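Local coordinates for resiniferatoxin-binding, phosphotriesterase-related protein (Rhodobacter sphaeroides 2.4.1, PDB 3K2G) that probably acts as a zinc-dependent phosphoric ester hydrolase of the phosphotriesterase family, holding two zinc ions in a TIM barrel, at residues D230-V235 with Y295-L300; R219-V224 with R255-E260. All blocks are in the same frame, centred on the assembly; numbering follows the deposited sequence.

Interaction 1. Residues D230-V235 with Y295-L300; sequences DLRHTV and YLDRIL
The guanidinium groups of Arg232 and Arg298 lie flat on one another, centres 4.2 Å apart and planes 20° from parallel, although their side chains run at about a right angle. The stack is offset: NE of Arg232 sits over the rim of the Arg298 group, and CD of Arg298 over the rim of the Arg232 group. In the plane of its own guanidinium, Arg298 sends NH2 to the backbone O of Arg232, a rather long bond of 3.3 Å, while a water that accepts from NH1 of Arg298 probably also donates to that same O. The stronger partner of NH2 is the carbonyl of Gly256, in the turn just before strand 258-261.

Bends at chi2 (85°) and chi3 (-68°) fold Arg298 back, and its NE makes a salt bridge of 2.9 Å with OD1 of Asp297. Phe258 adds a cation-pi contact. On the other side, an Asx turn, Arg232 N to Asp230 OD1, shapes the short 3-10 turn that presents the Arg232 carbonyl.

Deeper in the barrel, CG1 of Val235 meets CD1 of Leu300 at 3.8 Å, joining strands 234-236 and 299-301 across strand 258-261, which runs between them. Two like charges can probably face each other here because Asp297 lies close to both, its OD1 4.2 Å from NH2 of Arg232, and because carbonyls and water take up the N-H groups of Arg298.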
# COMPACT_ATOMS: atom_id res chain seq x y z
N ASP B 230 11.82 31.66 -11.11
CA ASP B 230 10.59 31.53 -10.33
C ASP B 230 9.95 30.14 -10.39
O ASP B 230 9.27 29.81 -11.36
CB ASP B 230 9.59 32.57 -10.83
CG ASP B 230 8.50 32.87 -9.83
OD1 ASP B 230 8.24 32.03 -8.95
OD2 ASP B 230 7.88 33.96 -9.95
N LEU B 231 10.14 29.33 -9.35
CA LEU B 231 9.57 27.99 -9.34
C LEU B 231 8.05 28.02 -9.48
O LEU B 231 7.45 27.09 -10.01
CB LEU B 231 9.95 27.25 -8.05
CG LEU B 231 11.44 27.07 -7.76
CD1 LEU B 231 11.61 26.22 -6.52
CD2 LEU B 231 12.12 26.40 -8.95
N ARG B 232 7.43 29.09 -9.00
CA ARG B 232 5.98 29.25 -9.04
C ARG B 232 5.41 29.33 -10.47
O ARG B 232 4.22 29.15 -10.68
CB ARG B 232 5.58 30.51 -8.26
CG ARG B 232 4.22 30.43 -7.60
CD ARG B 232 4.25 29.53 -6.37
NE ARG B 232 2.91 29.08 -6.03
CZ ARG B 232 2.63 28.23 -5.05
NH1 ARG B 232 3.61 27.73 -4.31
NH2 ARG B 232 1.38 27.86 -4.84
N HIS B 233 6.28 29.61 -11.44
CA HIS B 233 5.84 29.68 -12.83
C HIS B 233 6.70 28.76 -13.69
O HIS B 233 6.99 29.05 -14.86
CB HIS B 233 5.87 31.13 -13.31
CG HIS B 233 4.87 31.99 -12.62
ND1 HIS B 233 3.54 32.01 -12.97
CD2 HIS B 233 4.97 32.79 -11.53
CE1 HIS B 233 2.86 32.77 -12.12
NE2 HIS B 233 3.71 33.25 -11.23
N THR B 234 7.13 27.66 -13.08
CA THR B 234 7.92 26.62 -13.73
C THR B 234 7.00 25.40 -13.84
O THR B 234 6.39 25.00 -12.85
CB THR B 234 9.16 26.23 -12.90
OG1 THR B 234 10.05 27.35 -12.83
CG2 THR B 234 9.88 25.04 -13.53
N VAL B 235 6.90 24.84 -15.03
CA VAL B 235 6.05 23.68 -15.28
C VAL B 235 6.90 22.44 -15.54
O VAL B 235 7.75 22.44 -16.42
CB VAL B 235 5.15 23.91 -16.52
CG1 VAL B 235 4.32 22.67 -16.79
CG2 VAL B 235 4.25 25.13 -16.31
N TYR B 295 -2.81 20.47 -3.33
CA TYR B 295 -2.01 20.94 -4.46
C TYR B 295 -2.77 21.02 -5.78
O TYR B 295 -2.17 20.96 -6.85
CB TYR B 295 -0.79 20.04 -4.63
CG TYR B 295 0.08 20.00 -3.40
CD1 TYR B 295 0.77 21.14 -2.98
CD2 TYR B 295 0.17 18.85 -2.63
CE1 TYR B 295 1.53 21.12 -1.81
CE2 TYR B 295 0.92 18.82 -1.46
CZ TYR B 295 1.60 19.96 -1.06
OH TYR B 295 2.33 19.93 0.10
N LEU B 296 -4.09 21.18 -5.70
CA LEU B 296 -4.91 21.26 -6.90
C LEU B 296 -4.52 22.40 -7.83
O LEU B 296 -4.56 22.25 -9.05
CB LEU B 296 -6.39 21.40 -6.53
CG LEU B 296 -7.39 21.58 -7.69
CD1 LEU B 296 -7.35 20.36 -8.59
CD2 LEU B 296 -8.80 21.80 -7.13
N ASP B 297 -4.14 23.55 -7.27
CA ASP B 297 -3.80 24.68 -8.12
C ASP B 297 -2.47 24.54 -8.85
O ASP B 297 -2.05 25.45 -9.56
CB ASP B 297 -3.80 26.00 -7.33
CG ASP B 297 -2.77 26.02 -6.22
OD1 ASP B 297 -1.66 25.45 -6.38
OD2 ASP B 297 -3.07 26.65 -5.18
N ARG B 298 -1.81 23.39 -8.68
CA ARG B 298 -0.53 23.16 -9.34
C ARG B 298 -0.65 22.08 -10.43
O ARG B 298 0.33 21.76 -11.10
CB ARG B 298 0.50 22.72 -8.30
CG ARG B 298 1.77 23.57 -8.27
CD ARG B 298 1.63 24.81 -7.40
NE ARG B 298 0.70 25.80 -7.95
CZ ARG B 298 1.06 26.85 -8.68
NH1 ARG B 298 0.14 27.68 -9.13
NH2 ARG B 298 2.35 27.07 -8.96
N ILE B 299 -1.86 21.55 -10.60
CA ILE B 299 -2.09 20.49 -11.58
C ILE B 299 -2.51 20.95 -12.97
O ILE B 299 -3.46 21.71 -13.12
CB ILE B 299 -3.14 19.49 -11.05
CG1 ILE B 299 -2.69 18.95 -9.69
CG2 ILE B 299 -3.33 18.35 -12.05
CD1 ILE B 299 -3.68 18.01 -9.03
N LEU B 300 -1.78 20.47 -13.98
CA LEU B 300 -2.06 20.80 -15.38
C LEU B 300 -2.31 19.50 -16.17
O LEU B 300 -1.72 18.47 -15.87
CB LEU B 300 -0.87 21.54 -16.01
CG LEU B 300 -0.51 22.89 -15.37
CD1 LEU B 300 0.70 23.48 -16.08
CD2 LEU B 300 -1.70 23.84 -15.47
O HOH W 1 1.50 30.19 -10.27

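Interaction 2. Residues R219-V224 with R255-E260; sequences RVLDLV and RGAFLE
A bend at chi3 (73°) in an otherwise extended chain turns the guanidinium of Arg255 against helix 217-226, one face over Leu221 and its NH1 and NH2 end toward Asp222, while chi1 of Asp222 (-78°) brings its carboxylate round to meet it, though the CB of Asp222 starts away from the 255-260 segment. The two side chains cross at about a right angle. Both terminal nitrogens of Arg255 grip one oxygen, OD1 of Asp222: NH2 at 2.7 Å, nearly along the C-O axis, and NH1 at 2.8 Å from above the carboxylate plane. The planes of the two groups are 54° apart, so this is an end-on fork onto a single atom and not the flat, two-oxygen pairing.

Leu221 covers that face with its CB, 3.6 Å above the plane and over the centre. Farther along, CD1 and CD2 of Leu221 both touch CB of Ala257, each 3.9 Å from it. Gly256, in a Schellman motif with positive phi, ends helix 246-255 and lets the chain turn into strand 258-261.

Glu225 makes a second salt bridge to NH2 of Arg255, and the carbonyl of His218 accepts from NH1, so helix 217-226 supplies three acceptors for this one group. With two carboxylates at its tip and an apolar face against Leu221, the guanidinium is restricted in rotation and very probably stays charged, joining two consecutive barrel helices.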
# COMPACT_ATOMS: atom_id res chain seq x y z
N ARG B 219 16.21 17.78 -8.89
CA ARG B 219 17.50 18.30 -9.34
C ARG B 219 17.24 19.43 -10.35
O ARG B 219 17.98 20.41 -10.40
CB ARG B 219 18.33 17.20 -10.00
CG ARG B 219 19.64 17.71 -10.60
CD ARG B 219 20.46 16.62 -11.29
NE ARG B 219 21.65 17.18 -11.93
CZ ARG B 219 22.48 16.49 -12.70
NH1 ARG B 219 22.26 15.20 -12.93
NH2 ARG B 219 23.54 17.09 -13.24
N VAL B 220 16.19 19.26 -11.15
CA VAL B 220 15.82 20.27 -12.15
C VAL B 220 15.42 21.55 -11.44
O VAL B 220 15.88 22.63 -11.80
CB VAL B 220 14.62 19.80 -13.04
CG1 VAL B 220 13.94 21.01 -13.69
CG2 VAL B 220 15.11 18.85 -14.12
N LEU B 221 14.55 21.43 -10.43
CA LEU B 221 14.11 22.61 -9.69
C LEU B 221 15.26 23.26 -8.91
O LEU B 221 15.30 24.48 -8.76
CB LEU B 221 12.97 22.26 -8.73
CG LEU B 221 11.64 21.85 -9.39
CD1 LEU B 221 10.57 21.67 -8.31
CD2 LEU B 221 11.21 22.92 -10.40
N ASP B 222 16.19 22.44 -8.43
CA ASP B 222 17.34 22.96 -7.70
C ASP B 222 18.12 23.90 -8.62
O ASP B 222 18.57 24.97 -8.20
CB ASP B 222 18.27 21.82 -7.25
CG ASP B 222 17.76 21.08 -6.02
OD1 ASP B 222 16.70 21.45 -5.47
OD2 ASP B 222 18.44 20.12 -5.59
N LEU B 223 18.27 23.49 -9.88
CA LEU B 223 19.00 24.30 -10.85
C LEU B 223 18.23 25.57 -11.22
O LEU B 223 18.80 26.67 -11.26
CB LEU B 223 19.29 23.46 -12.10
CG LEU B 223 20.05 24.16 -13.23
CD1 LEU B 223 20.74 23.12 -14.10
CD2 LEU B 223 19.08 25.00 -14.05
N VAL B 224 16.94 25.42 -11.49
CA VAL B 224 16.13 26.58 -11.82
C VAL B 224 16.16 27.57 -10.65
O VAL B 224 16.18 28.78 -10.84
CB VAL B 224 14.68 26.16 -12.12
CG1 VAL B 224 13.78 27.37 -12.15
CG2 VAL B 224 14.63 25.45 -13.45
N ARG B 255 7.14 22.70 -3.53
CA ARG B 255 8.18 23.66 -3.85
C ARG B 255 7.59 24.78 -4.70
O ARG B 255 8.18 25.84 -4.82
CB ARG B 255 9.35 22.98 -4.58
CG ARG B 255 10.16 22.06 -3.68
CD ARG B 255 11.38 21.47 -4.39
NE ARG B 255 12.45 22.45 -4.58
CZ ARG B 255 13.65 22.17 -5.08
NH1 ARG B 255 13.94 20.93 -5.45
NH2 ARG B 255 14.56 23.12 -5.21
N GLY B 256 6.41 24.52 -5.29
CA GLY B 256 5.75 25.55 -6.08
C GLY B 256 5.57 25.29 -7.58
O GLY B 256 4.82 26.01 -8.25
N ALA B 257 6.25 24.28 -8.10
CA ALA B 257 6.17 23.97 -9.52
C ALA B 257 4.84 23.34 -9.92
O ALA B 257 4.19 22.66 -9.13
CB ALA B 257 7.32 23.05 -9.92
N PHE B 258 4.45 23.58 -11.17
CA PHE B 258 3.24 22.99 -11.70
C PHE B 258 3.61 21.56 -12.07
O PHE B 258 4.72 21.29 -12.52
CB PHE B 258 2.79 23.74 -12.96
CG PHE B 258 2.08 25.03 -12.68
CD1 PHE B 258 0.71 25.04 -12.40
CD2 PHE B 258 2.76 26.24 -12.71
CE1 PHE B 258 0.04 26.24 -12.16
CE2 PHE B 258 2.10 27.44 -12.48
CZ PHE B 258 0.74 27.45 -12.20
N LEU B 259 2.69 20.63 -11.84
CA LEU B 259 2.90 19.23 -12.18
C LEU B 259 2.02 19.00 -13.40
O LEU B 259 0.80 19.00 -13.31
CB LEU B 259 2.47 18.33 -11.03
CG LEU B 259 3.18 18.58 -9.69
CD1 LEU B 259 2.73 17.53 -8.68
CD2 LEU B 259 4.69 18.52 -9.88
N GLU B 260 2.66 18.82 -14.55
CA GLU B 260 1.89 18.65 -15.77
C GLU B 260 1.65 17.21 -16.19
O GLU B 260 2.58 16.49 -16.57
CB GLU B 260 2.57 19.42 -16.91
CG GLU B 260 1.74 19.49 -18.18
CD GLU B 260 2.35 20.43 -19.21
OE1 GLU B 260 3.31 20.03 -19.90
OE2 GLU B 260 1.86 21.57 -19.31

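From the N terminus, helix 217-226 comes first, carrying the opening half of interaction 2; the chain then turns through 230-233 into strand 234-236, the opening half of interaction 1. Helix 246-255 ends in the turn into strand 258-261, and there, at Arg255 and Ala257, interaction 2 closes its loop of 30 residues. Helix 280-292 and strand 299-301 follow, and there interaction 1 closes a loop of 59. The segments alternate, so the two loops cross and do not nest. They meet at strand 258-261, which pairs in parallel with 234-236 and with 299-301; Arg298 O probably bonds to Leu259 N at 2.7 Å. Together they tie three consecutive barrel strands to the outer helix 217-226.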